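Local coordinates for protein tubulin binding cofactor C (Leishmania major, PDB 5AJ8) that probably acts as a chaperone in tubulin folding, this chain being its C-terminal, beta-helical domain, at residues Ser47-Asn52 / Gln64-Gly69; Thr82-Glu87 / Asp140-Val145. The protein carries 1 engineered substitution. All blocks are in the same frame, centred on the assembly; numbering follows the deposited sequence.

Contact 1: Ser47-Asn52 / Gln64-Gly69; sequences SAFLSN and QLRLKG
F49 and R66 share the same first torsion, with CG trans to the backbone nitrogen (chi1 -174° and -179°). This lays the phenyl ring and the arginine chain side by side on one face of the parallel sheet. F49 CE1 packs against R66 CG at 3.6 Å, and the ring and guanidinium planes are 40° apart. K68 also has CG trans and runs extended. K68 CB lies 4.0 Å from F49 CZ, obliquely to the ring, and the amine runs on past it. On the inner face L50 and L67 run alongside each other, L50 CB to L67 CD2. L50 CD1 reaches across to L65 CD1 at 3.7 Å. L65 and L67 also pack on M75 of strand 73-79, in the second parallel sheet.

The backbones pair in parallel register, as between successive coils of a right-handed beta-helix, the fold of this family. A48 N bonds to Q64 O, R66 N to A48 O, L50 N to R66 O at 2.9 Å, and K68 N to L50 O. N52 N adds a bond to K68 O at 3.0 Å. Past the strands, one water accepts from N52 ND2 at 2.8 Å and donates to G69 O.

The two faces differ in chemistry. A48, L50, L65 and L67 make an aliphatic inner face, while the bonds between the strands satisfy backbone amides and carbonyls in the sheet itself. The outer face is mixed: the methylenes of R66 line the F49 ring, and R66 NH2 forms a salt bridge with one conformer of E86. The arginine is thus held at both its chain and its head.

Contact 2: Thr82-Glu87 / Asp140-Val145; sequences TPIIEE and DDFQWV
I84 and D140 pair in parallel where the short, weakly bonded strand 140-141 forms the outermost strand of one sheet of the beta-helix. D140 N donates to P83 O at 2.8 Å, and D140 O accepts from I85 N at 3.1 Å, with the donor well above the carbonyl plane. The I84 and D140 side chains lie alongside each other; those of T82 and D140 cross at about a right angle, T82 CG2 lying 3.8 Å from D140 CB.

I85 has CG1 between its backbone nitrogen and carbonyl carbon (chi1 61°). This brings CG1 to 3.7 Å from D141 CB on the inner face, where W153 packs on both residues. D141 OD2 is hydrogen-bonded to S150 OG.

D141 centres an inverse gamma turn and starts a type I turn ending at W144. The F142 side chain folds back (chi1 71°), and I84 CG2 approaches its CD1 obliquely at 3.5 Å. Q143 CG lies over one ring face, offset toward the rim. E86 is extended and passes F142 CZ obliquely, with carboxylate and ring planes 61° apart. In one of its two conformers, OE1 forms a salt bridge with R66. Q143 crosses the same glutamate, with OE1 at 3.6 Å from E86 CG.

Beyond the pairing two waters join the segments. One links I85 O to Q143 N. The other donates to Q143 OE1 at 2.7 Å and accepts from E87 N.

How the contacts relate
Contacts 1 and 2 lie in the same parallel sheet, with centres about 11 Å apart. Strand 64-68 of contact 1 neighbours strand 84-86 of contact 2, and a probable hydrogen bond from L67 N to I84 O (2.9 Å) joins them. On the outer face R66 NH2 makes a salt bridge with E86 OE1 at 2.9 Å, in one conformer of E86, and lies 3.5 Å from F142 CZ. R66 thus joins F49 of contact 1 to E86 and F142 of contact 2, which also touch each other. Contact 1 pairs the third and fourth strands of the sheet; contact 2 adds the outermost one to the fifth, after 52 intervening residues.

Contact 1: Ser47-Asn52 / Gln64-Gly69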
loop_
_atom_site.group_PDB
_atom_site.type_symbol
_atom_site.label_atom_id
_atom_site.label_comp_id
_atom_site.label_asym_id
_atom_site.label_seq_id
_atom_site.Cartn_x
_atom_site.Cartn_y
_atom_site.Cartn_z
ATOM N N SER A 47 9.634 3.129 4.807
ATOM C CA SER A 47 9.221 1.813 4.406
ATOM C C SER A 47 7.890 1.383 5.039
ATOM O O SER A 47 7.509 1.846 6.104
ATOM C CB SER A 47 10.323 0.778 4.650
ATOM O OG SER A 47 10.777 0.818 5.971
ATOM N N ALA A 48 7.197 0.506 4.321
ATOM C CA ALA A 48 5.983 -0.154 4.774
ATOM C C ALA A 48 6.240 -1.661 4.709
ATOM O O ALA A 48 6.689 -2.173 3.691
ATOM C CB ALA A 48 4.818 0.224 3.886
ATOM N N PHE A 49 5.997 -2.342 5.816
ATOM C CA PHE A 49 6.184 -3.783 5.932
ATOM C C PHE A 49 4.868 -4.415 6.368
ATOM O O PHE A 49 4.334 -4.052 7.406
ATOM C CB PHE A 49 7.283 -4.073 6.931
ATOM C CG PHE A 49 7.653 -5.526 7.022
ATOM C CD1 PHE A 49 8.587 -6.080 6.167
ATOM C CD2 PHE A 49 7.086 -6.330 7.986
ATOM C CE1 PHE A 49 8.938 -7.419 6.270
ATOM C CE2 PHE A 49 7.433 -7.663 8.095
ATOM C CZ PHE A 49 8.351 -8.212 7.234
ATOM N N LEU A 50 4.311 -5.299 5.538
ATOM C CA LEU A 50 3.118 -6.068 5.898
ATOM C C LEU A 50 3.508 -7.544 6.122
ATOM O O LEU A 50 4.242 -8.120 5.319
ATOM C CB LEU A 50 2.054 -5.974 4.815
ATOM C CG LEU A 50 1.397 -4.606 4.564
ATOM C CD1 LEU A 50 2.252 -3.712 3.671
ATOM C CD2 LEU A 50 0.028 -4.796 3.933
ATOM N N SER A 51 3.007 -8.134 7.205
ATOM C CA SER A 51 3.237 -9.540 7.465
ATOM C C SER A 51 1.977 -10.262 7.939
ATOM O O SER A 51 1.167 -9.721 8.682
ATOM C CB SER A 51 4.349 -9.717 8.505
ATOM O OG SER A 51 4.021 -8.985 9.665
ATOM N N ASN A 52 1.831 -11.482 7.489
ATOM C CA ASN A 52 0.732 -12.328 7.912
ATOM C C ASN A 52 -0.642 -11.687 7.713
ATOM O O ASN A 52 -1.504 -11.787 8.561
ATOM C CB ASN A 52 0.940 -12.734 9.366
ATOM C CG ASN A 52 2.292 -13.395 9.592
ATOM O OD1 ASN A 52 3.042 -13.016 10.495
ATOM N ND2 ASN A 52 2.614 -14.376 8.767
ATOM N N GLN A 64 9.842 2.213 0.295
ATOM C CA GLN A 64 10.043 0.773 0.136
ATOM C C GLN A 64 8.821 0.015 0.630
ATOM O O GLN A 64 8.183 0.447 1.582
ATOM C CB GLN A 64 11.271 0.310 0.895
ATOM C CG GLN A 64 12.567 0.972 0.462
ATOM C CD GLN A 64 12.909 2.201 1.272
ATOM O OE1 GLN A 64 12.349 2.436 2.326
ATOM N NE2 GLN A 64 13.798 3.015 0.749
ATOM N N LEU A 65 8.494 -1.093 -0.034
ATOM C CA LEU A 65 7.367 -1.928 0.325
ATOM C C LEU A 65 7.831 -3.375 0.424
ATOM O O LEU A 65 8.425 -3.898 -0.507
ATOM C CB LEU A 65 6.230 -1.823 -0.690
ATOM C CG LEU A 65 4.973 -2.672 -0.443
ATOM C CD1 LEU A 65 4.361 -2.408 0.913
ATOM C CD2 LEU A 65 3.920 -2.446 -1.522
ATOM N N ARG A 66 7.604 -3.996 1.572
ATOM C CA ARG A 66 7.916 -5.415 1.726
ATOM C C ARG A 66 6.753 -6.185 2.343
ATOM O O ARG A 66 6.159 -5.763 3.329
ATOM C CB ARG A 66 9.192 -5.612 2.540
ATOM C CG ARG A 66 9.565 -7.085 2.700
ATOM C CD ARG A 66 11.067 -7.298 2.785
ATOM N NE ARG A 66 11.450 -8.717 2.876
ATOM C CZ ARG A 66 12.701 -9.159 2.736
ATOM N NH1 ARG A 66 13.703 -8.316 2.464
ATOM N NH2 ARG A 66 12.972 -10.439 2.880
ATOM N N LEU A 67 6.449 -7.327 1.763
ATOM C CA LEU A 67 5.379 -8.188 2.269
ATOM C C LEU A 67 5.899 -9.604 2.559
ATOM O O LEU A 67 6.637 -10.181 1.764
ATOM C CB LEU A 67 4.214 -8.244 1.292
ATOM C CG LEU A 67 3.479 -6.916 1.073
ATOM C CD1 LEU A 67 3.872 -6.323 -0.260
ATOM C CD2 LEU A 67 1.983 -7.127 1.103
ATOM N N LYS A 68 5.499 -10.153 3.699
ATOM C CA LYS A 68 5.940 -11.481 4.106
ATOM C C LYS A 68 4.752 -12.283 4.631
ATOM O O LYS A 68 4.013 -11.813 5.473
ATOM C CB LYS A 68 7.015 -11.408 5.187
ATOM C CG LYS A 68 7.467 -12.776 5.660
ATOM C CD LYS A 68 8.710 -12.720 6.527
ATOM C CE LYS A 68 9.178 -14.128 6.858
ATOM N NZ LYS A 68 10.315 -14.088 7.817
ATOM N N GLY A 69 4.597 -13.498 4.138
ATOM C CA GLY A 69 3.574 -14.408 4.643
ATOM C C GLY A 69 2.160 -13.932 4.391
ATOM O O GLY A 69 1.279 -14.218 5.192
HETATM O O HOH W 1 0.976 -16.316 7.551
#

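Contact 2: Thr82-Glu87 / Asp140-Val145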
loop_
_atom_site.group_PDB
_atom_site.type_symbol
_atom_site.label_atom_id
_atom_site.label_comp_id
_atom_site.label_asym_id
_atom_site.label_seq_id
_atom_site.Cartn_x
_atom_site.Cartn_y
_atom_site.Cartn_z
ATOM N N THR A 82 11.069 -1.131 -6.285
ATOM C CA THR A 82 10.324 -2.355 -6.556
ATOM C C THR A 82 9.840 -3.067 -5.253
ATOM O O THR A 82 10.625 -3.372 -4.391
ATOM C CB THR A 82 11.187 -3.286 -7.428
ATOM O OG1 THR A 82 11.392 -2.650 -8.691
ATOM C CG2 THR A 82 10.504 -4.617 -7.645
ATOM N N PRO A 83 8.531 -3.281 -5.099
ATOM C CA PRO A 83 8.044 -4.060 -3.953
ATOM C C PRO A 83 8.669 -5.442 -3.887
ATOM O O PRO A 83 8.925 -6.055 -4.938
ATOM C CB PRO A 83 6.534 -4.150 -4.216
ATOM C CG PRO A 83 6.221 -2.928 -5.029
ATOM C CD PRO A 83 7.425 -2.729 -5.900
ATOM N N ILE A 84 8.976 -5.900 -2.675
ATOM C CA ILE A 84 9.545 -7.230 -2.438
ATOM C C ILE A 84 8.484 -8.093 -1.755
ATOM O O ILE A 84 7.881 -7.667 -0.767
ATOM C CB ILE A 84 10.810 -7.162 -1.538
ATOM C CG1 ILE A 84 11.921 -6.356 -2.227
ATOM C CG2 ILE A 84 11.327 -8.555 -1.231
ATOM C CD1 ILE A 84 13.163 -6.112 -1.386
ATOM N N ILE A 85 8.282 -9.311 -2.246
ATOM C CA ILE A 85 7.454 -10.273 -1.524
ATOM C C ILE A 85 8.246 -11.512 -1.139
ATOM O O ILE A 85 9.280 -11.820 -1.736
ATOM C CB ILE A 85 6.192 -10.673 -2.306
ATOM C CG1 ILE A 85 6.524 -11.335 -3.641
ATOM C CG2 ILE A 85 5.319 -9.459 -2.537
ATOM C CD1 ILE A 85 5.308 -11.912 -4.345
ATOM N N GLU A 86 7.751 -12.194 -0.114
ATOM C CA GLU A 86 8.395 -13.363 0.451
ATOM C C GLU A 86 7.350 -14.259 1.108
ATOM O O GLU A 86 6.625 -13.810 1.996
ATOM C CB GLU A 86 9.417 -12.946 1.506
ATOM C CG GLU A 86 10.209 -14.107 2.065
ATOM C CD GLU A 86 11.132 -13.735 3.215
ATOM O OE1 GLU A 86 11.171 -12.545 3.625
ATOM O OE2 GLU A 86 11.834 -14.658 3.702
ATOM N N GLU A 87 7.273 -15.520 0.681
ATOM C CA GLU A 87 6.235 -16.433 1.171
ATOM C C GLU A 87 4.824 -15.811 1.018
ATOM O O GLU A 87 4.023 -15.827 1.952
ATOM C CB GLU A 87 6.538 -16.839 2.622
ATOM C CG GLU A 87 7.687 -17.850 2.717
ATOM C CD GLU A 87 8.385 -17.895 4.076
ATOM O OE1 GLU A 87 7.887 -17.323 5.069
ATOM O OE2 GLU A 87 9.476 -18.498 4.152
ATOM N N ASP A 140 9.298 -8.031 -6.860
ATOM C CA ASP A 140 10.542 -8.778 -6.646
ATOM C C ASP A 140 10.242 -9.944 -5.725
ATOM O O ASP A 140 10.333 -9.834 -4.513
ATOM C CB ASP A 140 11.597 -7.834 -6.036
ATOM C CG ASP A 140 12.955 -8.504 -5.733
ATOM O OD1 ASP A 140 13.195 -9.672 -6.114
ATOM O OD2 ASP A 140 13.816 -7.784 -5.138
ATOM N N ASP A 141 9.877 -11.073 -6.319
ATOM C CA ASP A 141 9.587 -12.276 -5.566
ATOM C C ASP A 141 10.919 -13.031 -5.554
ATOM O O ASP A 141 11.121 -13.977 -6.292
ATOM C CB ASP A 141 8.464 -13.044 -6.239
ATOM C CG ASP A 141 8.089 -14.316 -5.508
ATOM O OD1 ASP A 141 8.620 -14.565 -4.397
ATOM O OD2 ASP A 141 7.236 -15.059 -6.046
ATOM N N PHE A 142 11.824 -12.556 -4.708
ATOM C CA PHE A 142 13.257 -12.898 -4.803
ATOM C C PHE A 142 13.582 -14.365 -4.493
ATOM O O PHE A 142 14.571 -14.872 -4.980
ATOM C CB PHE A 142 14.099 -11.974 -3.929
ATOM C CG PHE A 142 13.950 -12.214 -2.447
ATOM C CD1 PHE A 142 12.957 -11.575 -1.722
ATOM C CD2 PHE A 142 14.836 -13.039 -1.773
ATOM C CE1 PHE A 142 12.826 -11.782 -0.359
ATOM C CE2 PHE A 142 14.703 -13.263 -0.420
ATOM C CZ PHE A 142 13.697 -12.634 0.292
ATOM N N GLN A 143 12.737 -15.065 -3.738
ATOM C CA GLN A 143 12.959 -16.503 -3.506
ATOM C C GLN A 143 12.513 -17.369 -4.685
ATOM O O GLN A 143 12.895 -18.532 -4.760
ATOM C CB GLN A 143 12.271 -16.966 -2.230
ATOM C CG GLN A 143 12.808 -16.241 -1.012
ATOM C CD GLN A 143 12.255 -16.765 0.291
ATOM O OE1 GLN A 143 11.107 -17.201 0.369
ATOM N NE2 GLN A 143 13.074 -16.721 1.329
ATOM N N TRP A 144 11.733 -16.811 -5.614
ATOM C CA TRP A 144 11.387 -17.543 -6.825
ATOM C C TRP A 144 12.551 -17.451 -7.813
ATOM O O TRP A 144 12.709 -16.461 -8.525
ATOM C CB TRP A 144 10.112 -17.008 -7.457
ATOM C CG TRP A 144 9.671 -17.821 -8.613
ATOM C CD1 TRP A 144 9.951 -17.602 -9.930
ATOM C CD2 TRP A 144 8.854 -18.993 -8.569
ATOM N NE1 TRP A 144 9.359 -18.565 -10.703
ATOM C CE2 TRP A 144 8.682 -19.431 -9.894
ATOM C CE3 TRP A 144 8.247 -19.713 -7.536
ATOM C CZ2 TRP A 144 7.936 -20.571 -10.217
ATOM C CZ3 TRP A 144 7.483 -20.838 -7.868
ATOM C CH2 TRP A 144 7.349 -21.252 -9.192
ATOM N N VAL A 145 13.367 -18.488 -7.834
ATOM C CA VAL A 145 14.568 -18.502 -8.673
ATOM C C VAL A 145 14.454 -19.405 -9.919
ATOM O O VAL A 145 15.390 -19.422 -10.718
ATOM C CB VAL A 145 15.840 -18.872 -7.868
ATOM C CG1 VAL A 145 16.113 -17.806 -6.815
ATOM C CG2 VAL A 145 15.711 -20.274 -7.255
HETATM O O HOH W 2 10.146 -14.446 -2.488
HETATM O O HOH W 3 8.898 -17.003 -1.251
#